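Local coordinates for protein aromatic amino acid aminotransferase I (Candida albicans WO-1, PDB 6HNU) that probably transfers the amino group of aromatic L-amino acids to 2-oxoglutarate, using pyridoxal 5'-phosphate as cofactor, at residues Thr81-Phe86 with Leu344-His349; Glu120-Val125 with Trp310-Lys315; Thr158-Glu163 with Glu193-Leu198; Val369-Leu374 with Asn386-Gly391; Asp375-Lys380 with Gln473-Leu478. One frame throughout, in Å; residues are numbered along the deposited sequence.

Contact 1: Thr81-Phe86 with Leu344-His349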
# COMPACT_ATOMS: atom_id res chain seq x y z
N THR B 81 5.20 -26.50 -12.92
CA THR B 81 5.88 -26.91 -11.65
C THR B 81 5.11 -26.30 -10.47
O THR B 81 4.54 -25.19 -10.62
CB THR B 81 7.38 -26.59 -11.72
OG1 THR B 81 8.04 -27.35 -10.70
CG2 THR B 81 7.69 -25.12 -11.55
N THR B 82 5.05 -27.03 -9.36
CA THR B 82 4.41 -26.56 -8.12
C THR B 82 5.51 -26.02 -7.20
O THR B 82 6.40 -26.79 -6.82
CB THR B 82 3.54 -27.66 -7.49
OG1 THR B 82 2.55 -28.02 -8.46
CG2 THR B 82 2.90 -27.23 -6.18
N ILE B 83 5.42 -24.74 -6.85
CA ILE B 83 6.27 -24.14 -5.79
C ILE B 83 5.46 -24.16 -4.49
O ILE B 83 4.24 -23.95 -4.53
CB ILE B 83 6.75 -22.72 -6.18
CG1 ILE B 83 5.58 -21.86 -6.66
CG2 ILE B 83 7.86 -22.82 -7.22
CD1 ILE B 83 5.87 -20.37 -6.80
N GLU B 84 6.14 -24.40 -3.39
CA GLU B 84 5.56 -24.54 -2.05
C GLU B 84 6.35 -23.64 -1.10
O GLU B 84 7.60 -23.67 -1.12
CB GLU B 84 5.66 -25.98 -1.58
CG GLU B 84 4.84 -26.93 -2.43
CD GLU B 84 4.61 -28.26 -1.72
OE1 GLU B 84 5.60 -28.80 -1.22
OE2 GLU B 84 3.42 -28.70 -1.62
N VAL B 85 5.61 -22.81 -0.36
CA VAL B 85 6.15 -22.11 0.82
C VAL B 85 5.41 -22.59 2.07
O VAL B 85 4.25 -22.21 2.32
CB VAL B 85 6.08 -20.59 0.64
CG1 VAL B 85 6.80 -19.93 1.80
CG2 VAL B 85 6.71 -20.18 -0.71
N PHE B 86 6.11 -23.39 2.87
CA PHE B 86 5.63 -23.83 4.20
C PHE B 86 5.81 -22.72 5.23
O PHE B 86 6.67 -21.81 5.07
CB PHE B 86 6.41 -25.08 4.61
CG PHE B 86 6.04 -26.30 3.82
CD1 PHE B 86 6.68 -26.60 2.63
CD2 PHE B 86 5.07 -27.17 4.29
CE1 PHE B 86 6.35 -27.76 1.93
CE2 PHE B 86 4.73 -28.32 3.58
CZ PHE B 86 5.37 -28.60 2.40
N LEU B 344 10.74 -16.66 -8.68
CA LEU B 344 11.97 -16.14 -9.29
C LEU B 344 13.14 -17.09 -9.01
O LEU B 344 13.98 -17.25 -9.91
CB LEU B 344 12.24 -14.72 -8.78
CG LEU B 344 11.23 -13.66 -9.25
CD1 LEU B 344 11.36 -12.41 -8.42
CD2 LEU B 344 11.42 -13.33 -10.72
N ARG B 345 13.20 -17.67 -7.81
CA ARG B 345 14.30 -18.58 -7.41
C ARG B 345 14.11 -19.94 -8.06
O ARG B 345 15.13 -20.57 -8.37
CB ARG B 345 14.37 -18.65 -5.89
CG ARG B 345 14.96 -17.37 -5.33
CD ARG B 345 15.08 -17.32 -3.84
NE ARG B 345 15.77 -16.10 -3.45
CZ ARG B 345 17.10 -15.95 -3.46
NH1 ARG B 345 17.88 -16.96 -3.82
NH2 ARG B 345 17.63 -14.79 -3.12
N LYS B 346 12.87 -20.34 -8.34
CA LYS B 346 12.60 -21.64 -9.02
C LYS B 346 13.05 -21.50 -10.48
O LYS B 346 13.74 -22.40 -11.02
CB LYS B 346 11.13 -22.03 -8.90
CG LYS B 346 10.77 -23.34 -9.60
CD LYS B 346 11.53 -24.52 -9.01
CE LYS B 346 11.25 -25.82 -9.73
NZ LYS B 346 12.05 -26.92 -9.14
N TRP B 347 12.74 -20.36 -11.11
CA TRP B 347 13.18 -20.07 -12.49
C TRP B 347 14.67 -19.78 -12.52
O TRP B 347 15.35 -20.11 -13.53
CB TRP B 347 12.36 -18.90 -13.02
CG TRP B 347 10.92 -19.17 -13.31
CD1 TRP B 347 10.21 -20.33 -13.19
CD2 TRP B 347 10.03 -18.20 -13.84
NE1 TRP B 347 8.92 -20.12 -13.60
CE2 TRP B 347 8.79 -18.82 -14.01
CE3 TRP B 347 10.18 -16.86 -14.20
CZ2 TRP B 347 7.68 -18.14 -14.53
CZ3 TRP B 347 9.08 -16.18 -14.70
CH2 TRP B 347 7.85 -16.82 -14.88
N GLY B 348 15.18 -19.18 -11.44
CA GLY B 348 16.52 -18.59 -11.37
C GLY B 348 16.65 -17.39 -12.28
O GLY B 348 15.72 -17.07 -13.06
N HIS B 349 17.75 -16.67 -12.16
CA HIS B 349 18.02 -15.53 -13.08
C HIS B 349 17.92 -16.02 -14.53
O HIS B 349 17.42 -15.26 -15.41
CB HIS B 349 19.37 -14.93 -12.76
CG HIS B 349 19.29 -14.11 -11.54
ND1 HIS B 349 18.53 -12.96 -11.50
CD2 HIS B 349 19.81 -14.29 -10.31
CE1 HIS B 349 18.60 -12.45 -10.30
NE2 HIS B 349 19.42 -13.23 -9.55

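Contact 2: Glu120-Val125 with Trp310-Lys315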
# COMPACT_ATOMS: atom_id res chain seq x y z
N GLU B 120 20.31 -8.40 -7.52
CA GLU B 120 21.15 -9.07 -8.53
C GLU B 120 20.60 -8.77 -9.93
O GLU B 120 21.38 -8.45 -10.81
CB GLU B 120 21.16 -10.57 -8.32
CG GLU B 120 21.94 -10.98 -7.08
CD GLU B 120 21.82 -12.45 -6.67
OE1 GLU B 120 20.84 -13.16 -7.05
OE2 GLU B 120 22.71 -12.88 -5.93
N HIS B 121 19.29 -8.93 -10.10
CA HIS B 121 18.58 -8.58 -11.36
C HIS B 121 18.94 -7.16 -11.80
O HIS B 121 19.43 -6.98 -12.97
CB HIS B 121 17.08 -8.78 -11.21
CG HIS B 121 16.33 -8.26 -12.40
ND1 HIS B 121 16.34 -8.90 -13.63
CD2 HIS B 121 15.60 -7.12 -12.54
CE1 HIS B 121 15.64 -8.17 -14.49
NE2 HIS B 121 15.17 -7.06 -13.84
N THR B 122 18.76 -6.20 -10.90
CA THR B 122 19.03 -4.76 -11.16
C THR B 122 20.48 -4.58 -11.62
O THR B 122 20.70 -3.92 -12.65
CB THR B 122 18.67 -3.92 -9.94
OG1 THR B 122 17.26 -4.08 -9.74
CG2 THR B 122 19.00 -2.45 -10.09
N ASP B 123 21.46 -5.16 -10.92
CA ASP B 123 22.88 -4.93 -11.25
C ASP B 123 23.25 -5.61 -12.58
O ASP B 123 24.05 -5.04 -13.33
CB ASP B 123 23.80 -5.36 -10.12
CG ASP B 123 25.07 -4.54 -10.04
OD1 ASP B 123 25.12 -3.42 -10.63
OD2 ASP B 123 25.96 -4.96 -9.30
N MET B 124 22.75 -6.82 -12.84
CA MET B 124 23.05 -7.58 -14.08
C MET B 124 22.61 -6.76 -15.28
O MET B 124 23.29 -6.76 -16.29
CB MET B 124 22.26 -8.88 -13.99
CG MET B 124 22.50 -9.85 -15.06
SD MET B 124 21.24 -11.15 -14.91
CE MET B 124 21.16 -11.46 -13.16
N VAL B 125 21.47 -6.07 -15.18
CA VAL B 125 20.85 -5.34 -16.32
C VAL B 125 21.40 -3.90 -16.40
O VAL B 125 21.66 -3.44 -17.52
CB VAL B 125 19.32 -5.35 -16.22
CG1 VAL B 125 18.71 -4.50 -17.32
CG2 VAL B 125 18.73 -6.76 -16.27
N TRP B 310 9.76 -2.44 -6.80
CA TRP B 310 10.91 -1.97 -6.02
C TRP B 310 11.35 -0.59 -6.51
O TRP B 310 10.87 -0.08 -7.57
CB TRP B 310 12.03 -3.03 -5.98
CG TRP B 310 12.64 -3.33 -7.30
CD1 TRP B 310 13.79 -2.83 -7.80
CD2 TRP B 310 12.10 -4.21 -8.32
NE1 TRP B 310 14.03 -3.35 -9.04
CE2 TRP B 310 13.00 -4.18 -9.40
CE3 TRP B 310 10.95 -4.98 -8.42
CZ2 TRP B 310 12.80 -4.91 -10.56
CZ3 TRP B 310 10.74 -5.70 -9.57
CH2 TRP B 310 11.65 -5.66 -10.62
N ILE B 311 12.23 0.01 -5.75
CA ILE B 311 12.73 1.38 -6.02
C ILE B 311 14.24 1.28 -5.97
O ILE B 311 14.74 0.70 -4.98
CB ILE B 311 12.14 2.38 -5.02
CG1 ILE B 311 10.61 2.40 -5.06
CG2 ILE B 311 12.70 3.78 -5.22
CD1 ILE B 311 9.95 3.05 -3.84
N VAL B 312 14.92 1.78 -7.00
CA VAL B 312 16.40 1.81 -7.11
C VAL B 312 16.86 3.25 -6.96
O VAL B 312 16.36 4.14 -7.66
CB VAL B 312 16.93 1.19 -8.40
CG1 VAL B 312 18.42 0.94 -8.29
CG2 VAL B 312 16.16 -0.08 -8.77
N GLY B 313 17.87 3.45 -6.12
CA GLY B 313 18.46 4.77 -5.91
C GLY B 313 19.50 4.76 -4.81
O GLY B 313 19.91 3.69 -4.31
N GLN B 314 20.00 5.95 -4.49
CA GLN B 314 21.13 6.02 -3.54
C GLN B 314 20.59 5.74 -2.14
O GLN B 314 19.42 6.05 -1.86
CB GLN B 314 21.95 7.29 -3.70
CG GLN B 314 21.24 8.58 -3.39
CD GLN B 314 22.29 9.65 -3.24
OE1 GLN B 314 23.04 9.66 -2.26
NE2 GLN B 314 22.43 10.52 -4.24
N LYS B 315 21.42 5.13 -1.31
CA LYS B 315 21.08 4.63 0.04
C LYS B 315 20.36 5.71 0.83
O LYS B 315 19.31 5.42 1.39
CB LYS B 315 22.34 4.23 0.80
CG LYS B 315 22.23 2.95 1.59
CD LYS B 315 22.65 1.76 0.76
CE LYS B 315 24.14 1.53 0.78
NZ LYS B 315 24.49 0.33 -0.01
O HOH W 1 15.86 -3.05 -11.89

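Contact 3: Thr158-Glu163 with Glu193-Leu198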
# COMPACT_ATOMS: atom_id res chain seq x y z
N THR B 158 7.52 22.58 -7.91
CA THR B 158 7.35 22.18 -9.32
C THR B 158 8.12 20.90 -9.60
O THR B 158 9.30 20.76 -9.14
CB THR B 158 7.80 23.31 -10.26
OG1 THR B 158 6.85 24.35 -10.06
CG2 THR B 158 7.79 22.92 -11.72
N ILE B 159 7.51 20.05 -10.40
CA ILE B 159 8.20 18.95 -11.14
C ILE B 159 8.04 19.16 -12.64
O ILE B 159 7.04 19.81 -13.08
CB ILE B 159 7.69 17.58 -10.69
CG1 ILE B 159 6.20 17.38 -10.99
CG2 ILE B 159 8.01 17.42 -9.22
CD1 ILE B 159 5.76 15.93 -10.89
N LEU B 160 8.96 18.60 -13.42
CA LEU B 160 8.81 18.53 -14.88
C LEU B 160 8.22 17.17 -15.21
O LEU B 160 8.67 16.15 -14.60
CB LEU B 160 10.16 18.74 -15.57
CG LEU B 160 10.92 20.02 -15.16
CD1 LEU B 160 12.28 20.03 -15.81
CD2 LEU B 160 10.11 21.23 -15.56
N VAL B 161 7.24 17.18 -16.12
CA VAL B 161 6.57 15.95 -16.65
C VAL B 161 6.58 16.04 -18.17
O VAL B 161 6.62 17.16 -18.70
CB VAL B 161 5.15 15.75 -16.11
CG1 VAL B 161 5.10 15.70 -14.58
CG2 VAL B 161 4.19 16.82 -16.62
N GLU B 162 6.50 14.87 -18.84
CA GLU B 162 6.27 14.77 -20.30
C GLU B 162 4.96 15.51 -20.62
O GLU B 162 3.98 15.36 -19.86
CB GLU B 162 6.33 13.31 -20.74
CG GLU B 162 7.75 12.80 -20.62
CD GLU B 162 7.94 11.30 -20.43
OE1 GLU B 162 7.11 10.67 -19.77
OE2 GLU B 162 9.00 10.82 -20.89
N GLU B 163 4.91 16.27 -21.71
CA GLU B 163 3.73 17.14 -21.95
C GLU B 163 2.49 16.29 -22.21
O GLU B 163 1.41 16.81 -21.99
CB GLU B 163 3.94 18.15 -23.08
CG GLU B 163 3.90 17.53 -24.46
CD GLU B 163 4.04 18.53 -25.61
OE1 GLU B 163 4.94 18.34 -26.42
OE2 GLU B 163 3.23 19.43 -25.69
N GLU B 193 16.91 19.75 -26.40
CA GLU B 193 17.22 21.19 -26.57
C GLU B 193 16.16 22.06 -25.84
O GLU B 193 16.55 23.04 -25.21
CB GLU B 193 17.30 21.61 -28.04
CG GLU B 193 17.22 23.12 -28.22
CD GLU B 193 17.37 23.67 -29.64
OE1 GLU B 193 17.13 22.91 -30.56
OE2 GLU B 193 17.70 24.87 -29.78
N LYS B 194 14.89 21.77 -25.94
CA LYS B 194 13.83 22.65 -25.36
C LYS B 194 13.81 22.51 -23.82
O LYS B 194 13.59 23.56 -23.14
CB LYS B 194 12.48 22.27 -25.94
CG LYS B 194 12.34 22.49 -27.43
CD LYS B 194 10.97 22.11 -27.90
CE LYS B 194 10.72 22.34 -29.38
NZ LYS B 194 10.90 23.76 -29.72
N LEU B 195 14.15 21.32 -23.31
CA LEU B 195 14.33 21.10 -21.85
C LEU B 195 15.53 21.92 -21.34
O LEU B 195 15.39 22.63 -20.32
CB LEU B 195 14.49 19.60 -21.56
CG LEU B 195 14.87 19.29 -20.11
CD1 LEU B 195 13.74 19.69 -19.18
CD2 LEU B 195 15.17 17.81 -19.94
N GLU B 196 16.68 21.87 -22.05
CA GLU B 196 17.87 22.69 -21.72
C GLU B 196 17.45 24.17 -21.72
O GLU B 196 17.87 24.89 -20.83
CB GLU B 196 19.00 22.46 -22.73
CG GLU B 196 20.18 23.42 -22.59
CD GLU B 196 20.95 23.40 -21.29
OE1 GLU B 196 21.15 22.31 -20.74
OE2 GLU B 196 21.43 24.46 -20.87
N GLU B 197 16.75 24.60 -22.76
CA GLU B 197 16.36 26.02 -22.96
C GLU B 197 15.47 26.42 -21.78
O GLU B 197 15.71 27.49 -21.19
CB GLU B 197 15.65 26.22 -24.31
CG GLU B 197 14.89 27.54 -24.42
CD GLU B 197 15.82 28.73 -24.37
OE1 GLU B 197 17.04 28.50 -24.56
OE2 GLU B 197 15.34 29.87 -24.15
N LEU B 198 14.45 25.61 -21.49
CA LEU B 198 13.51 25.83 -20.36
C LEU B 198 14.30 26.06 -19.07
O LEU B 198 13.96 26.98 -18.32
CB LEU B 198 12.59 24.62 -20.25
CG LEU B 198 11.49 24.71 -19.19
CD1 LEU B 198 10.54 25.86 -19.48
CD2 LEU B 198 10.72 23.41 -19.13

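Contact 4: Val369-Leu374 with Asn386-Gly391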
# COMPACT_ATOMS: atom_id res chain seq x y z
N VAL B 369 1.81 -6.59 -36.01
CA VAL B 369 0.43 -6.79 -36.52
C VAL B 369 -0.32 -5.46 -36.45
O VAL B 369 -1.02 -5.09 -37.45
CB VAL B 369 -0.27 -7.93 -35.75
CG1 VAL B 369 -1.78 -7.93 -35.93
CG2 VAL B 369 0.34 -9.27 -36.17
N ALA B 370 -0.19 -4.75 -35.33
CA ALA B 370 -0.79 -3.41 -35.13
C ALA B 370 -0.32 -2.45 -36.22
O ALA B 370 -1.19 -1.85 -36.87
CB ALA B 370 -0.46 -2.88 -33.76
N ILE B 371 0.98 -2.30 -36.40
CA ILE B 371 1.58 -1.26 -37.28
C ILE B 371 1.37 -1.64 -38.75
O ILE B 371 1.14 -0.72 -39.57
CB ILE B 371 3.05 -1.05 -36.93
CG1 ILE B 371 3.20 -0.59 -35.47
CG2 ILE B 371 3.70 -0.08 -37.91
CD1 ILE B 371 2.38 0.65 -35.10
N ASP B 372 1.47 -2.92 -39.09
CA ASP B 372 1.06 -3.40 -40.44
C ASP B 372 -0.39 -2.98 -40.72
O ASP B 372 -0.69 -2.55 -41.84
CB ASP B 372 1.19 -4.92 -40.54
CG ASP B 372 2.61 -5.44 -40.65
OD1 ASP B 372 3.53 -4.62 -40.79
OD2 ASP B 372 2.77 -6.68 -40.59
N ALA B 373 -1.29 -3.11 -39.74
CA ALA B 373 -2.70 -2.74 -39.92
C ALA B 373 -2.81 -1.20 -40.05
O ALA B 373 -3.51 -0.74 -40.99
CB ALA B 373 -3.55 -3.36 -38.85
N LEU B 374 -2.08 -0.41 -39.25
CA LEU B 374 -2.09 1.07 -39.40
C LEU B 374 -1.66 1.42 -40.84
O LEU B 374 -2.31 2.28 -41.48
CB LEU B 374 -1.13 1.74 -38.41
CG LEU B 374 -1.54 1.78 -36.94
CD1 LEU B 374 -0.58 2.68 -36.18
CD2 LEU B 374 -2.99 2.24 -36.75
N ASN B 386 4.49 6.46 -35.82
CA ASN B 386 5.86 6.08 -35.38
C ASN B 386 5.72 4.65 -34.87
O ASN B 386 5.03 4.44 -33.88
CB ASN B 386 6.35 7.08 -34.32
CG ASN B 386 7.66 6.71 -33.63
OD1 ASN B 386 8.54 6.17 -34.28
ND2 ASN B 386 7.80 7.00 -32.34
N PRO B 387 6.30 3.61 -35.51
CA PRO B 387 6.24 2.26 -34.96
C PRO B 387 6.99 2.25 -33.63
O PRO B 387 8.15 2.66 -33.59
CB PRO B 387 6.97 1.38 -35.99
CG PRO B 387 7.01 2.23 -37.23
CD PRO B 387 7.11 3.66 -36.73
N PRO B 388 6.37 1.83 -32.51
CA PRO B 388 7.09 1.75 -31.23
C PRO B 388 8.22 0.71 -31.25
O PRO B 388 8.08 -0.31 -31.89
CB PRO B 388 6.03 1.29 -30.21
CG PRO B 388 4.70 1.48 -30.90
CD PRO B 388 4.97 1.44 -32.38
N VAL B 389 9.30 1.02 -30.56
CA VAL B 389 10.41 0.07 -30.21
C VAL B 389 10.19 -0.56 -28.83
O VAL B 389 10.93 -1.51 -28.51
CB VAL B 389 11.77 0.76 -30.25
CG1 VAL B 389 12.05 1.40 -31.62
CG2 VAL B 389 11.93 1.76 -29.13
N ALA B 390 9.23 -0.07 -28.03
CA ALA B 390 8.94 -0.63 -26.68
C ALA B 390 7.53 -0.29 -26.25
O ALA B 390 6.97 0.70 -26.71
CB ALA B 390 9.95 -0.12 -25.68
N GLY B 391 6.95 -1.11 -25.40
CA GLY B 391 5.69 -0.78 -24.72
C GLY B 391 4.48 -1.48 -25.30
O GLY B 391 4.63 -2.37 -26.19

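Contact 5: Asp375-Lys380 with Gln473-Leu478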
# COMPACT_ATOMS: atom_id res chain seq x y z
N ASP B 375 -0.58 0.81 -41.31
CA ASP B 375 0.02 1.14 -42.63
C ASP B 375 -1.01 0.89 -43.74
O ASP B 375 -1.13 1.71 -44.69
CB ASP B 375 1.28 0.31 -42.86
CG ASP B 375 1.97 0.59 -44.17
OD1 ASP B 375 2.17 1.78 -44.50
OD2 ASP B 375 2.31 -0.40 -44.84
N GLN B 376 -1.75 -0.20 -43.59
CA GLN B 376 -2.71 -0.71 -44.59
C GLN B 376 -3.97 0.15 -44.60
O GLN B 376 -4.46 0.44 -45.71
CB GLN B 376 -3.03 -2.15 -44.20
CG GLN B 376 -3.84 -2.93 -45.21
CD GLN B 376 -4.15 -4.30 -44.65
OE1 GLN B 376 -5.25 -4.81 -44.80
NE2 GLN B 376 -3.17 -4.90 -43.99
N PHE B 377 -4.52 0.48 -43.43
CA PHE B 377 -5.94 0.87 -43.28
C PHE B 377 -6.11 2.37 -43.07
O PHE B 377 -7.21 2.87 -43.37
CB PHE B 377 -6.58 0.08 -42.14
CG PHE B 377 -6.85 -1.36 -42.48
CD1 PHE B 377 -7.65 -1.69 -43.57
CD2 PHE B 377 -6.33 -2.38 -41.71
CE1 PHE B 377 -7.92 -3.01 -43.87
CE2 PHE B 377 -6.58 -3.71 -42.03
CZ PHE B 377 -7.39 -4.02 -43.10
N VAL B 378 -5.10 3.07 -42.59
CA VAL B 378 -5.26 4.49 -42.19
C VAL B 378 -4.80 5.37 -43.34
O VAL B 378 -3.65 5.29 -43.77
CB VAL B 378 -4.52 4.85 -40.89
CG1 VAL B 378 -4.78 6.30 -40.53
CG2 VAL B 378 -4.94 3.95 -39.74
N PRO B 379 -5.68 6.26 -43.85
CA PRO B 379 -5.31 7.16 -44.94
C PRO B 379 -4.13 8.07 -44.63
O PRO B 379 -4.18 8.85 -43.71
CB PRO B 379 -6.56 8.01 -45.22
CG PRO B 379 -7.55 7.67 -44.12
CD PRO B 379 -7.10 6.37 -43.48
N LYS B 380 -3.13 8.04 -45.52
CA LYS B 380 -1.80 8.65 -45.31
C LYS B 380 -1.81 10.15 -45.59
O LYS B 380 -0.90 10.84 -45.03
CB LYS B 380 -0.79 7.90 -46.15
CG LYS B 380 -0.71 6.41 -45.85
CD LYS B 380 0.31 5.68 -46.70
CE LYS B 380 0.36 4.20 -46.39
NZ LYS B 380 0.92 3.99 -45.04
N GLN B 473 -8.97 -9.36 -33.64
CA GLN B 473 -9.88 -8.26 -33.21
C GLN B 473 -9.12 -6.93 -33.29
O GLN B 473 -9.77 -5.91 -33.61
CB GLN B 473 -10.46 -8.53 -31.82
CG GLN B 473 -11.40 -9.73 -31.79
CD GLN B 473 -12.29 -9.79 -33.02
OE1 GLN B 473 -12.96 -8.82 -33.37
NE2 GLN B 473 -12.29 -10.94 -33.69
N LEU B 474 -7.80 -6.94 -33.09
CA LEU B 474 -6.94 -5.76 -33.30
C LEU B 474 -7.07 -5.31 -34.76
O LEU B 474 -7.27 -4.09 -35.00
CB LEU B 474 -5.48 -6.09 -32.97
CG LEU B 474 -4.49 -4.98 -33.29
CD1 LEU B 474 -4.84 -3.72 -32.50
CD2 LEU B 474 -3.07 -5.40 -32.98
N VAL B 475 -6.92 -6.22 -35.73
CA VAL B 475 -6.92 -5.87 -37.18
C VAL B 475 -8.31 -5.34 -37.55
O VAL B 475 -8.38 -4.31 -38.26
CB VAL B 475 -6.48 -7.05 -38.07
CG1 VAL B 475 -6.70 -6.78 -39.55
CG2 VAL B 475 -5.04 -7.44 -37.81
N VAL B 476 -9.35 -6.00 -37.06
CA VAL B 476 -10.77 -5.58 -37.24
C VAL B 476 -10.89 -4.13 -36.76
O VAL B 476 -11.43 -3.28 -37.51
CB VAL B 476 -11.74 -6.50 -36.46
CG1 VAL B 476 -13.13 -5.89 -36.31
CG2 VAL B 476 -11.86 -7.89 -37.09
N GLY B 477 -10.43 -3.88 -35.53
CA GLY B 477 -10.55 -2.56 -34.87
C GLY B 477 -9.96 -1.48 -35.73
O GLY B 477 -10.64 -0.47 -35.96
N LEU B 478 -8.74 -1.71 -36.22
CA LEU B 478 -7.93 -0.67 -36.89
C LEU B 478 -8.44 -0.45 -38.32
O LEU B 478 -8.24 0.66 -38.85
CB LEU B 478 -6.49 -1.14 -36.84
CG LEU B 478 -5.87 -0.98 -35.45
CD1 LEU B 478 -4.39 -1.29 -35.54
CD2 LEU B 478 -6.08 0.43 -34.93

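Contact 1: Thr81-Phe86 with Leu344-His349
Lys346 of helix 334-377 lies across Thr81 and Ile83, alternate residues on one side of strand 81-86. Walking along 344-349, Leu344 instead packs on Phe114 and Phe117 of helix 112-126, and Arg345 bonds through NH2 to Glu113 O and Gln116 OE1. Then comes Lys346, whose CB and CG rest on the CG2 branch of Ile83 (CB to CG2 3.8 Å), the two side chains sliding past each other in opposite directions. A bend at chi2 (61°) carries the chain on over Thr81, where Lys346 CE lies 3.7 Å from Thr81 OG1 and CG2 of the same threonine is 4.1 Å from Lys346 CG. Trp347 next turns to strand 57-62, the antiparallel partner of 81-86, packing on Ile62, and its NE1 bonds to Pro63 O. Between the segments everything rests on van der Waals contact: over one side of a two-stranded antiparallel sheet, the methylenes of the exposed Lys346 cover the buried Ile83 and the partly exposed Thr81, without using the amino group across this contact.

Contact 2: Glu120-Val125 with Trp310-Lys315
Thr122 meets strand 310-314 with both branches of its side chain, each turned to a different partner. Its CG2, anti to the backbone N (OG1 at chi1 -63°), points tip to tip at Val312 and lies 3.9 Å from both CG1 and CG2 of that valine. The Thr122 and Trp310 side chains slide past each other in opposite directions; the bond from Trp310 NE1 to Thr122 OG1 is weak, 3.4 Å long and bent to 135°. The single indole N-H is shared, weakly, between this hydroxyl and a water at the ring's edge, in its plane, which donates to Thr122 OG1 at 2.8 Å. OG1 is thus gripped by Ile118 O, one turn back in helix 112-126, and by the water, with the indole N-H a weak third partner. His121 crosses the indole at about a right angle, bringing CD2 to 4.1 Å from Trp310 CZ2. All four side chains are buried. Helix and strand cross at -59°, the helix packing on strands 309-314 and 133-138 at one end of the mixed, largely parallel sheet that forms the core of the large domain in fold-type I pyridoxal-phosphate enzymes; the side chain of Trp310 lies about 9 Å from the bound pyridoxal 5'-phosphate.

Contact 3: Thr158-Glu163 with Glu193-Leu198
Leu160, pointing off strand 158-162, meets two leucines one helical turn apart on helix 192-200. The closer fit is with Leu195: the side chains cross obliquely and the CD1 methyls of Leu160 and Leu195 come within 3.7 Å. With CG anti to the backbone N (chi1 172°), Leu195 swings its tip towards the strand although its CB starts out along the interface. The second fit is slacker, Leu160 CD2 standing 4.2 Å from Leu198 CD2, and Leu198 is partly exposed where Leu160 and Leu195 are buried. Strand 158-162 is an inner strand of the mixed sheet in the alpha/beta large domain, between the parallel strands 209-212 and 179-186; helix 192-200 lies over one side of it, and Leu195 also packs on Ile235 of helix 226-239. The other side of the helix is polar: Glu193, Lys194 and Glu197 are exposed, and Glu196 forms a salt bridge to Lys238 and a hydrogen bond to Tyr239 OH.

Contact 4: Val369-Leu374 with Asn386-Gly391
Ile371 reaches out from helix 334-377 over two successive prolines, Pro387 and Pro388, dividing its branches between them. The Ile371 side chain crosses Pro387 at about a right angle, CG2 sitting 4.1 Å from both Pro387 CB and Pro387 CG. The longer arm goes to Pro388: CG1 lies anti to the carbonyl carbon (chi1 -60°) and a turn at chi2 (-54°) brings the CD1 methyl end-on to the CD corner of the Pro388 ring, 3.8 Å from Pro388 CD. CG1 and CD1 also pass 4.2 Å from Pro387 CA, so the isoleucine bears on the junction between the rings. This loop joins strands 383-384 and 393-399 of the antiparallel sheet of the small, C-terminal domain in the aminotransferase fold, and helix 334-377 is the long helix that runs into that domain. Phe394, on the strand that follows the loop, packs on Ile371 as well, while Ala370 and Ala373 pack on helix 471-489. Polar bonds hold the surroundings: Arg367 NH2, one turn back along the helix from Ile371, bonds to Pro388 O, and Asp372 forms a salt bridge with Arg264 and a hydrogen bond with Tyr257 OH. Pro388 and Ile371 are buried; Pro387 is partly exposed.

Contact 5: Asp375-Lys380 with Gln473-Leu478
Van der Waals packing, mostly apolar, between two helices of the small domain of this class I aminotransferase forms the contact: the last turn of helix 334-377 lies against helix 471-489. Phe377 carries it. Its CG stands anti to the carbonyl carbon (chi1 -74°), and its CB touches the backbone O of Leu478 at 3.7 Å. In the conformer of Val475 described, one of two, the ring crosses that side chain at about a right angle, Phe377 CE2 lying 3.9 Å from Val475 CG1. One ring face is overlaid towards its rim by the amide carbon CD of the preceding Gln376, 3.5 Å above the plane. Leu478 also packs on Phe394 of the neighbouring sheet and on Leu43 of the second subunit, so helix 471-489 takes part in the dimer interface. Beyond Phe377 the chain leaves helical geometry at Val378, and Lys380 folds back on the helix end: NZ bonds to Asp375 O in the carbonyl plane on a lone pair, and forms a salt bridge to Asp375 OD1 at 2.6 Å, met on the anti side, 32° out of the carboxylate plane.

How the contacts relate
Helix 334-377 strings together contacts 1, 4 and 5; contacts 1 and 5 lie about 42 Å apart between centres. Contacts 4 and 5 are neighbours, about 11 Å between centres, and touch directly: Leu374 CD2 is 4.0 Å from Leu478 CD1, so 369-374 sits between the proline loop and helix 471-489. Contacts 1 and 2 meet at His349, whose NE2 probably bonds to Glu120 OE1 at 2.9 Å. Contacts 2 and 3 reach the same mixed sheet, about 26 Å apart between centres. Contact 2 is nearest the active site: the side chain of Trp310 is about 9 Å from the bound pyridoxal 5'-phosphate, whereas that of Pro388 in contact 4 stays about 14 Å from it.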